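Local atomic coordinates of cytochrome P450 (Novosphingobium aromaticivorans, PDB entry 3OFT), a protein that belongs to the cytochrome P450 family of haem proteins and holds a haem whose iron is bound by a sulfur atom of the chain. Residues E59-A64 / V283-V288; T336-G339 / H343-V346. One frame throughout, in Å; residues are numbered along the deposited sequence.

Interaction 1 of 2, residues E59-A64 / V283-V288; sequences ELWGDA and VSRNAV. With HEM (protoporphyrin IX containing Fe), chain D.
Trp-61 and Val-283 make the apolar half of this contact. CG2 of Val-283 sits over one face of the indole in a CH-pi contact, 3.7 Å from the centroid of the six-membered ring, while CG1 of the same valine reaches CZ2 at the rim. With CG anti to the backbone N (chi1 -158°), the indole extends from helix 54-62 with NE1 facing HEM O2A.

The bonds from Trp-61 and two of those from Arg-285 meet on one haem propionate. Arg-285 offers its two terminal nitrogens to the two oxygens of the carboxylate, Arg-285 NH1 to HEM O1A at 2.9 Å and Arg-285 NH2 to HEM O2A at 2.8 Å, the latter nearly straight at 169°. Trp-61 NE1 adds a second donor to HEM O2A, also at 2.9 Å. Tryptophan ring and guanidinium plane stand 79° apart as they share this oxygen. NH1 of Arg-285 also donates to Ser-284 O at 3.2 Å, coming in from above that carbonyl's plane, which helps to fix the rotation of the guanidinium.

Two waters join the arginine to the backbone carbonyls of Leu-60 and Trp-61, where no direct hydrogen bond crosses. Water 1 accepts from Arg-285 NE and donates to Leu-60 O; water 2 accepts from Arg-285 NH2 at 3.0 Å and donates to Trp-61 O. With partners for NE, NH1 and NH2, the buried guanidinium is gripped on every nitrogen, and its positive charge probably stabilises the ionised propionate.

Strand 282-287 pairs with strand 303-307, and Trp-61 also packs on Leu-306 there. A propionate held by buried arginine and tryptophan side chains is the familiar haem-propionate site of the cytochrome P450 fold.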
ATOM      1  N   GLU A  59      -0.163 -16.002  10.182  1.00 11.67           N
ATOM      2  CA  GLU A  59       0.367 -16.218  11.531  1.00 11.93           C
ATOM      3  C   GLU A  59       1.636 -15.404  11.803  1.00 11.61           C
ATOM      4  O   GLU A  59       1.787 -14.783  12.859  1.00 12.52           O
ATOM      5  CB  GLU A  59       0.581 -17.708  11.843  1.00 14.45           C
ATOM      6  CG  GLU A  59       1.836 -18.345  11.233  1.00 21.91           C
ATOM      7  CD  GLU A  59       2.140 -19.746  11.765  1.00 30.25           C
ATOM      8  OE1 GLU A  59       2.990 -20.426  11.145  1.00 33.61           O
ATOM      9  OE2 GLU A  59       1.529 -20.157  12.781  1.00 33.84           O
ATOM     10  N   LEU A  60       2.562 -15.400  10.863  1.00  9.17           N
ATOM     11  CA  LEU A  60       3.832 -14.687  11.104  1.00 10.22           C
ATOM     12  C   LEU A  60       3.672 -13.163  11.094  1.00  9.30           C
ATOM     13  O   LEU A  60       4.343 -12.450  11.844  1.00 10.21           O
ATOM     14  CB  LEU A  60       4.790 -15.085   9.997  1.00  9.15           C
ATOM     15  CG  LEU A  60       5.729 -16.280  10.187  1.00 13.31           C
ATOM     16  CD1 LEU A  60       5.542 -17.213  11.396  1.00 16.09           C
ATOM     17  CD2 LEU A  60       6.278 -16.900   8.827  1.00  7.95           C
ATOM     18  N   TRP A  61       2.753 -12.659  10.268  1.00  9.39           N
ATOM     19  CA  TRP A  61       2.518 -11.212  10.164  1.00  8.14           C
ATOM     20  C   TRP A  61       1.992 -10.678  11.489  1.00  9.12           C
ATOM     21  O   TRP A  61       2.297  -9.545  11.891  1.00  9.76           O
ATOM     22  CB  TRP A  61       1.498 -10.944   9.056  1.00  7.28           C
ATOM     23  CG  TRP A  61       1.525  -9.547   8.460  1.00  6.53           C
ATOM     24  CD1 TRP A  61       1.530  -8.348   9.114  1.00  9.58           C
ATOM     25  CD2 TRP A  61       1.477  -9.250   7.072  1.00  7.46           C
ATOM     26  NE1 TRP A  61       1.513  -7.299   8.183  1.00  7.69           N
ATOM     27  CE2 TRP A  61       1.478  -7.843   6.931  1.00  9.18           C
ATOM     28  CE3 TRP A  61       1.440 -10.042   5.924  1.00  7.87           C
ATOM     29  CZ2 TRP A  61       1.455  -7.208   5.672  1.00  9.17           C
ATOM     30  CZ3 TRP A  61       1.406  -9.413   4.666  1.00  9.80           C
ATOM     31  CH2 TRP A  61       1.412  -8.005   4.561  1.00  8.65           C
ATOM     32  N   GLY A  62       1.194 -11.497  12.166  1.00 10.43           N
ATOM     33  CA  GLY A  62       0.586 -11.090  13.418  1.00 12.25           C
ATOM     34  C   GLY A  62       1.476 -11.272  14.646  1.00 13.95           C
ATOM     35  O   GLY A  62       1.138 -10.774  15.730  1.00 13.90           O
ATOM     36  N   ASP A  63       2.592 -11.985  14.494  1.00 13.72           N
ATOM     37  CA  ASP A  63       3.516 -12.234  15.616  1.00 14.60           C
ATOM     38  C   ASP A  63       4.443 -11.034  15.762  1.00 13.91           C
ATOM     39  O   ASP A  63       5.631 -11.110  15.446  1.00 14.65           O
ATOM     40  CB  ASP A  63       4.318 -13.531  15.381  1.00 15.22           C
ATOM     41  CG  ASP A  63       5.064 -14.026  16.643  1.00 19.00           C
ATOM     42  OD1 ASP A  63       5.204 -13.251  17.623  1.00 17.80           O
ATOM     43  OD2 ASP A  63       5.536 -15.201  16.609  1.00 20.86           O
ATOM     44  N   ALA A  64       3.930  -9.936  16.307  1.00 13.89           N
ATOM     45  CA  ALA A  64       4.743  -8.723  16.422  1.00 13.39           C
ATOM     46  C   ALA A  64       5.778  -8.874  17.528  1.00 14.51           C
ATOM     47  O   ALA A  64       6.761  -8.137  17.542  1.00 13.47           O
ATOM     48  CB  ALA A  64       3.877  -7.439  16.682  1.00 13.61           C
ATOM     49  N   VAL A 283       5.607  -7.341   3.133  1.00  6.71           N
ATOM     50  CA  VAL A 283       6.404  -6.716   4.187  1.00  6.92           C
ATOM     51  C   VAL A 283       7.540  -7.610   4.644  1.00  7.24           C
ATOM     52  O   VAL A 283       7.501  -8.844   4.461  1.00  7.13           O
ATOM     53  CB  VAL A 283       5.560  -6.329   5.426  1.00  7.39           C
ATOM     54  CG1 VAL A 283       4.459  -5.323   5.034  1.00  8.57           C
ATOM     55  CG2 VAL A 283       4.998  -7.602   6.153  1.00  7.72           C
ATOM     56  N   SER A 284       8.518  -6.993   5.301  1.00  6.71           N
ATOM     57  CA  SER A 284       9.657  -7.757   5.868  1.00  8.16           C
ATOM     58  C   SER A 284       9.622  -7.762   7.389  1.00  7.50           C
ATOM     59  O   SER A 284       9.086  -6.826   8.007  1.00  6.75           O
ATOM     60  CB  SER A 284      10.987  -7.144   5.398  1.00  8.70           C
ATOM     61  OG  SER A 284      11.107  -7.173   3.981  1.00 11.63           O
ATOM     62  N   ARG A 285      10.169  -8.816   8.007  1.00  7.20           N
ATOM     63  CA  ARG A 285      10.364  -8.814   9.465  1.00  7.87           C
ATOM     64  C   ARG A 285      11.725  -9.385   9.758  1.00  8.95           C
ATOM     65  O   ARG A 285      12.233 -10.160   8.958  1.00  9.55           O
ATOM     66  CB  ARG A 285       9.337  -9.754  10.148  1.00  8.05           C
ATOM     67  CG  ARG A 285       7.835  -9.359   9.960  1.00  6.97           C
ATOM     68  CD  ARG A 285       7.575  -8.040  10.691  1.00  7.20           C
ATOM     69  NE  ARG A 285       6.127  -7.740  10.761  1.00  5.20           N
ATOM     70  CZ  ARG A 285       5.529  -6.797  10.060  1.00  4.01           C
ATOM     71  NH1 ARG A 285       6.185  -6.028   9.185  1.00  2.95           N
ATOM     72  NH2 ARG A 285       4.233  -6.584  10.267  1.00  7.50           N
ATOM     73  N   ASN A 286      12.292  -9.065  10.925  1.00  9.33           N
ATOM     74  CA  ASN A 286      13.523  -9.719  11.334  1.00  9.88           C
ATOM     75  C   ASN A 286      13.223 -10.440  12.632  1.00  9.90           C
ATOM     76  O   ASN A 286      12.622  -9.885  13.550  1.00  9.89           O
ATOM     77  CB  ASN A 286      14.697  -8.701  11.487  1.00  9.85           C
ATOM     78  CG  ASN A 286      14.364  -7.535  12.416  1.00 12.40           C
ATOM     79  OD1 ASN A 286      13.501  -6.683  12.125  1.00 12.55           O
ATOM     80  ND2 ASN A 286      15.087  -7.453  13.527  1.00 15.04           N
ATOM     81  N   ALA A 287      13.639 -11.689  12.713  1.00  9.86           N
ATOM     82  CA  ALA A 287      13.374 -12.448  13.920  1.00 11.07           C
ATOM     83  C   ALA A 287      14.189 -11.921  15.115  1.00 11.84           C
ATOM     84  O   ALA A 287      15.411 -11.740  15.021  1.00 12.27           O
ATOM     85  CB  ALA A 287      13.628 -13.927  13.683  1.00 10.84           C
ATOM     86  N   VAL A 288      13.511 -11.666  16.235  1.00 12.90           N
ATOM     87  CA  VAL A 288      14.188 -11.312  17.519  1.00 13.77           C
ATOM     88  C   VAL A 288      14.129 -12.422  18.611  1.00 14.99           C
ATOM     89  O   VAL A 288      14.721 -12.276  19.719  1.00 14.73           O
ATOM     90  CB  VAL A 288      13.702  -9.958  18.096  1.00 15.18           C
ATOM     91  CG1 VAL A 288      14.140  -8.789  17.191  1.00 14.67           C
ATOM     92  CG2 VAL A 288      12.194  -9.994  18.300  1.00 14.20           C
TER
HETATM   93  CHA HEM D 417       0.680   0.104   7.479  1.00  2.48           C
HETATM   94  CHB HEM D 417      -1.201  -1.325   3.222  1.00  5.96           C
HETATM   95  CHC HEM D 417      -2.910   3.134   2.512  1.00  5.36           C
HETATM   96  CHD HEM D 417      -0.193   4.740   6.137  1.00  8.21           C
HETATM   97  C1A HEM D 417       0.248  -0.666   6.415  1.00  5.58           C
HETATM   98  C2A HEM D 417       0.415  -2.097   6.320  1.00  5.46           C
HETATM   99  C3A HEM D 417      -0.092  -2.518   5.167  1.00  4.72           C
HETATM  100  C4A HEM D 417      -0.581  -1.341   4.447  1.00  6.21           C
HETATM  101  CMA HEM D 417      -0.064  -3.988   4.678  1.00  5.72           C
HETATM  102  CAA HEM D 417       1.038  -3.009   7.417  1.00  6.43           C
HETATM  103  CBA HEM D 417       2.541  -2.951   7.270  1.00  6.68           C
HETATM  104  CGA HEM D 417       3.252  -3.896   8.228  1.00  6.78           C
HETATM  105  O1A HEM D 417       4.520  -3.837   8.289  1.00  7.91           O
HETATM  106  O2A HEM D 417       2.619  -4.728   8.951  1.00  8.19           O
HETATM  107  C1B HEM D 417      -1.853  -0.243   2.644  1.00  5.61           C
HETATM  108  C2B HEM D 417      -2.643  -0.274   1.440  1.00  4.66           C
HETATM  109  C3B HEM D 417      -3.113   0.977   1.262  1.00  5.25           C
HETATM  110  C4B HEM D 417      -2.624   1.806   2.347  1.00  5.27           C
HETATM  111  CMB HEM D 417      -2.868  -1.534   0.585  1.00  3.95           C
HETATM  112  CAB HEM D 417      -3.978   1.591   0.158  1.00  8.63           C
HETATM  113  CBB HEM D 417      -4.396   0.905  -0.922  1.00 14.94           C
HETATM  114  C1C HEM D 417      -2.359   4.004   3.405  1.00  7.61           C
HETATM  115  C2C HEM D 417      -2.652   5.424   3.545  1.00  8.68           C
HETATM  116  C3C HEM D 417      -1.849   5.862   4.555  1.00 12.06           C
HETATM  117  C4C HEM D 417      -1.137   4.738   5.117  1.00  7.84           C
HETATM  118  CMC HEM D 417      -3.649   6.226   2.647  1.00 10.19           C
HETATM  119  CAC HEM D 417      -1.712   7.264   5.199  1.00 14.60           C
HETATM  120  CBC HEM D 417      -1.894   8.388   4.514  1.00 21.62           C
HETATM  121  C1D HEM D 417       0.253   3.668   6.838  1.00  6.67           C
HETATM  122  C2D HEM D 417       1.055   3.765   8.050  1.00  7.59           C
HETATM  123  C3D HEM D 417       1.279   2.326   8.477  1.00  4.94           C
HETATM  124  C4D HEM D 417       0.653   1.490   7.492  1.00  5.27           C
HETATM  125  CMD HEM D 417       1.520   5.072   8.785  1.00  5.24           C
HETATM  126  CAD HEM D 417       2.077   1.909   9.747  1.00  6.71           C
HETATM  127  CBD HEM D 417       1.022   1.515  10.796  1.00  5.13           C
HETATM  128  CGD HEM D 417       1.807   0.925  11.972  1.00  9.47           C
HETATM  129  O1D HEM D 417       2.990   0.551  11.840  1.00  7.95           O
HETATM  130  O2D HEM D 417       1.245   0.762  13.061  1.00 11.02           O
HETATM  131  NA  HEM D 417      -0.391  -0.233   5.251  1.00  6.44           N
HETATM  132  NB  HEM D 417      -1.915   1.028   3.177  1.00  5.60           N
HETATM  133  NC  HEM D 417      -1.476   3.622   4.403  1.00  7.35           N
HETATM  134  ND  HEM D 417       0.059   2.325   6.532  1.00  4.72           N
HETATM  135 FE   HEM D 417      -0.993   1.676   4.882  1.00  8.33          FE
HETATM  136  O   HOH W   1       5.247  -9.854  12.639  1.00  8.20           O
HETATM  137  O   HOH W   2       3.730  -7.376  13.156  1.00  9.58           O
HETATM  138  O   HOH W   3       1.028   2.068   3.667  1.00 12.50           O

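Interaction 2 of 2, residues T336-G339 / H343-V346; sequences TTMG and HRCV. With HEM (protoporphyrin IX containing Fe), chain D.
Met-338 and Cys-345 form the tight side of this contact. The amide of Cys-345 donates to Met-338 O at 2.9 Å, almost straight at 177° and in the carbonyl plane, tying the type I beta turn of 336-339 to the returning chain. Cys-345 carries its sulfur anti to the backbone N (chi1 -170°), and SG binds the haem iron at 2.3 Å, across the metal from water 3. The methionine chain, bent at chi2 and chi3, brings SD to within 3.8 Å of HEM C2B. Gly-339 passes close to the porphyrin, its N 3.4 Å from HEM CMA. On this haem side too, the buried His-343 turns away from the turn, and its ND1 donates to HEM O1D at 2.7 Å, meeting the oxygen in the ring plane.

Looser packing and water mark the Arg-344 side. Its chain, extended from CG to NE, lays the guanidinium with one face over Met-338 CB, and NH2 approaches Met-338 CG at 3.7 Å. Between this partly exposed arginine and the turn sits water 4, in the guanidinium plane: it accepts from Arg-344 NE and Met-338 N and donates to Gly-339 O, the last at 2.7 Å.

This is the cysteine-ligand loop of the P450 fold, between helices 309-312 and 348-365. Val-346 leads toward helix 348-365 and packs against Arg-98, Val-101 and Met-102 of helix 91-104, while Thr-337 OG1 bonds to Met-275 O of helix 267-277.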
ATOM      1  N   THR A 336      -5.822  -9.780   4.455  1.00  7.99           N
ATOM      2  CA  THR A 336      -4.490  -9.252   4.779  1.00  8.71           C
ATOM      3  C   THR A 336      -4.069  -8.090   3.884  1.00  7.39           C
ATOM      4  O   THR A 336      -2.909  -7.676   3.917  1.00  8.16           O
ATOM      5  CB  THR A 336      -3.484 -10.436   4.867  1.00  8.88           C
ATOM      6  OG1 THR A 336      -3.955 -11.360   5.868  1.00  9.98           O
ATOM      7  CG2 THR A 336      -2.098  -9.990   5.303  1.00 10.14           C
ATOM      8  N   THR A 337      -5.006  -7.509   3.110  1.00  7.97           N
ATOM      9  CA  THR A 337      -4.622  -6.381   2.229  1.00  7.31           C
ATOM     10  C   THR A 337      -3.945  -5.254   3.040  1.00  8.16           C
ATOM     11  O   THR A 337      -2.948  -4.668   2.589  1.00  6.24           O
ATOM     12  CB  THR A 337      -5.814  -5.811   1.423  1.00  8.51           C
ATOM     13  OG1 THR A 337      -6.319  -6.853   0.590  1.00  8.02           O
ATOM     14  CG2 THR A 337      -5.342  -4.623   0.530  1.00  6.92           C
ATOM     15  N   MET A 338      -4.472  -4.990   4.239  1.00  7.58           N
ATOM     16  CA  MET A 338      -3.992  -3.918   5.073  1.00  8.77           C
ATOM     17  C   MET A 338      -3.078  -4.430   6.205  1.00  7.22           C
ATOM     18  O   MET A 338      -2.724  -3.678   7.093  1.00  6.44           O
ATOM     19  CB  MET A 338      -5.204  -3.177   5.655  1.00  9.92           C
ATOM     20  CG  MET A 338      -6.247  -2.770   4.598  1.00 15.37           C
ATOM     21  SD  MET A 338      -5.568  -1.713   3.321  1.00 25.92           S
ATOM     22  CE  MET A 338      -5.006  -0.427   4.302  1.00 17.76           C
ATOM     23  N   GLY A 339      -2.679  -5.691   6.128  1.00  7.12           N
ATOM     24  CA  GLY A 339      -1.829  -6.297   7.145  1.00  8.19           C
ATOM     25  C   GLY A 339      -2.631  -6.965   8.235  1.00  9.49           C
ATOM     26  O   GLY A 339      -3.826  -7.278   8.061  1.00  9.05           O
ATOM     27  N   HIS A 343       0.231  -3.702  13.698  1.00  6.66           N
ATOM     28  CA  HIS A 343       0.673  -2.717  12.699  1.00  8.13           C
ATOM     29  C   HIS A 343      -0.343  -2.512  11.570  1.00  8.39           C
ATOM     30  O   HIS A 343      -0.051  -1.824  10.576  1.00  8.51           O
ATOM     31  CB  HIS A 343       2.036  -3.131  12.099  1.00  9.12           C
ATOM     32  CG  HIS A 343       3.214  -2.917  13.013  1.00  8.30           C
ATOM     33  ND1 HIS A 343       3.882  -1.713  13.095  1.00  7.92           N
ATOM     34  CD2 HIS A 343       3.870  -3.768  13.851  1.00 10.16           C
ATOM     35  CE1 HIS A 343       4.881  -1.819  13.951  1.00 10.11           C
ATOM     36  NE2 HIS A 343       4.901  -3.055  14.422  1.00  7.95           N
ATOM     37  N   ARG A 344      -1.535  -3.093  11.708  1.00  8.01           N
ATOM     38  CA  ARG A 344      -2.538  -3.003  10.598  1.00  8.12           C
ATOM     39  C   ARG A 344      -2.720  -1.562  10.126  1.00  7.05           C
ATOM     40  O   ARG A 344      -2.876  -0.636  10.937  1.00  7.60           O
ATOM     41  CB  ARG A 344      -3.907  -3.666  10.965  1.00  8.65           C
ATOM     42  CG  ARG A 344      -4.883  -3.738   9.744  1.00  8.12           C
ATOM     43  CD  ARG A 344      -6.120  -4.649   9.965  1.00  9.83           C
ATOM     44  NE  ARG A 344      -6.933  -4.667   8.741  1.00 10.50           N
ATOM     45  CZ  ARG A 344      -7.913  -3.804   8.484  1.00 14.23           C
ATOM     46  NH1 ARG A 344      -8.276  -2.904   9.392  1.00 16.62           N
ATOM     47  NH2 ARG A 344      -8.560  -3.868   7.337  1.00 12.17           N
ATOM     48  N   CYS A 345      -2.725  -1.348   8.804  1.00  7.12           N
ATOM     49  CA  CYS A 345      -2.734   0.023   8.244  1.00  7.21           C
ATOM     50  C   CYS A 345      -3.633   1.017   8.990  1.00  8.73           C
ATOM     51  O   CYS A 345      -4.858   0.828   9.024  1.00  7.99           O
ATOM     52  CB  CYS A 345      -3.195  -0.000   6.775  1.00  8.04           C
ATOM     53  SG  CYS A 345      -2.981   1.513   5.960  1.00  9.99           S
ATOM     54  N   VAL A 346      -3.036   2.072   9.555  1.00  7.65           N
ATOM     55  CA  VAL A 346      -3.824   3.177  10.114  1.00  9.25           C
ATOM     56  C   VAL A 346      -4.641   3.887   9.062  1.00  9.35           C
ATOM     57  O   VAL A 346      -5.618   4.548   9.391  1.00  9.40           O
ATOM     58  CB  VAL A 346      -2.946   4.251  10.842  1.00  9.11           C
ATOM     59  CG1 VAL A 346      -2.412   3.668  12.151  1.00 10.08           C
ATOM     60  CG2 VAL A 346      -1.786   4.724   9.980  1.00  9.26           C
TER
HETATM   61  CHA HEM D 417       0.680   0.104   7.479  1.00  2.48           C
HETATM   62  CHB HEM D 417      -1.201  -1.325   3.222  1.00  5.96           C
HETATM   63  CHC HEM D 417      -2.910   3.134   2.512  1.00  5.36           C
HETATM   64  CHD HEM D 417      -0.193   4.740   6.137  1.00  8.21           C
HETATM   65  C1A HEM D 417       0.248  -0.666   6.415  1.00  5.58           C
HETATM   66  C2A HEM D 417       0.415  -2.097   6.320  1.00  5.46           C
HETATM   67  C3A HEM D 417      -0.092  -2.518   5.167  1.00  4.72           C
HETATM   68  C4A HEM D 417      -0.581  -1.341   4.447  1.00  6.21           C
HETATM   69  CMA HEM D 417      -0.064  -3.988   4.678  1.00  5.72           C
HETATM   70  CAA HEM D 417       1.038  -3.009   7.417  1.00  6.43           C
HETATM   71  CBA HEM D 417       2.541  -2.951   7.270  1.00  6.68           C
HETATM   72  CGA HEM D 417       3.252  -3.896   8.228  1.00  6.78           C
HETATM   73  O1A HEM D 417       4.520  -3.837   8.289  1.00  7.91           O
HETATM   74  O2A HEM D 417       2.619  -4.728   8.951  1.00  8.19           O
HETATM   75  C1B HEM D 417      -1.853  -0.243   2.644  1.00  5.61           C
HETATM   76  C2B HEM D 417      -2.643  -0.274   1.440  1.00  4.66           C
HETATM   77  C3B HEM D 417      -3.113   0.977   1.262  1.00  5.25           C
HETATM   78  C4B HEM D 417      -2.624   1.806   2.347  1.00  5.27           C
HETATM   79  CMB HEM D 417      -2.868  -1.534   0.585  1.00  3.95           C
HETATM   80  CAB HEM D 417      -3.978   1.591   0.158  1.00  8.63           C
HETATM   81  CBB HEM D 417      -4.396   0.905  -0.922  1.00 14.94           C
HETATM   82  C1C HEM D 417      -2.359   4.004   3.405  1.00  7.61           C
HETATM   83  C2C HEM D 417      -2.652   5.424   3.545  1.00  8.68           C
HETATM   84  C3C HEM D 417      -1.849   5.862   4.555  1.00 12.06           C
HETATM   85  C4C HEM D 417      -1.137   4.738   5.117  1.00  7.84           C
HETATM   86  CMC HEM D 417      -3.649   6.226   2.647  1.00 10.19           C
HETATM   87  CAC HEM D 417      -1.712   7.264   5.199  1.00 14.60           C
HETATM   88  CBC HEM D 417      -1.894   8.388   4.514  1.00 21.62           C
HETATM   89  C1D HEM D 417       0.253   3.668   6.838  1.00  6.67           C
HETATM   90  C2D HEM D 417       1.055   3.765   8.050  1.00  7.59           C
HETATM   91  C3D HEM D 417       1.279   2.326   8.477  1.00  4.94           C
HETATM   92  C4D HEM D 417       0.653   1.490   7.492  1.00  5.27           C
HETATM   93  CMD HEM D 417       1.520   5.072   8.785  1.00  5.24           C
HETATM   94  CAD HEM D 417       2.077   1.909   9.747  1.00  6.71           C
HETATM   95  CBD HEM D 417       1.022   1.515  10.796  1.00  5.13           C
HETATM   96  CGD HEM D 417       1.807   0.925  11.972  1.00  9.47           C
HETATM   97  O1D HEM D 417       2.990   0.551  11.840  1.00  7.95           O
HETATM   98  O2D HEM D 417       1.245   0.762  13.061  1.00 11.02           O
HETATM   99  NA  HEM D 417      -0.391  -0.233   5.251  1.00  6.44           N
HETATM  100  NB  HEM D 417      -1.915   1.028   3.177  1.00  5.60           N
HETATM  101  NC  HEM D 417      -1.476   3.622   4.403  1.00  7.35           N
HETATM  102  ND  HEM D 417       0.059   2.325   6.532  1.00  4.72           N
HETATM  103 FE   HEM D 417      -0.993   1.676   4.882  1.00  8.33          FE
HETATM  104  O   HOH W   4      -5.865  -6.323   6.502  1.00 10.53           O
HETATM  105  O   HOH W   3       1.028   2.068   3.667  1.00 12.50           O

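Overall arrangement
Both contacts grip the same haem, but at different parts of it. All three touching residues of interaction 1 are buried, whereas Arg-344 of interaction 2 is partly exposed. Even so, the centre of interaction 2 is about 9 Å from the centre of the chain, that of interaction 1 about 17 Å. Interaction 2 joins two pieces of one loop through a backbone hydrogen bond, beside the cysteine that binds the iron. Interaction 1 brings together a helix and a sheet strand 219 residues apart, and its chemistry is that of charge, indole and bridging water. The two meet where Trp-61 packs on the turn of 336-339, with CE3 of Trp-61 3.6 Å from Thr-336 CG2.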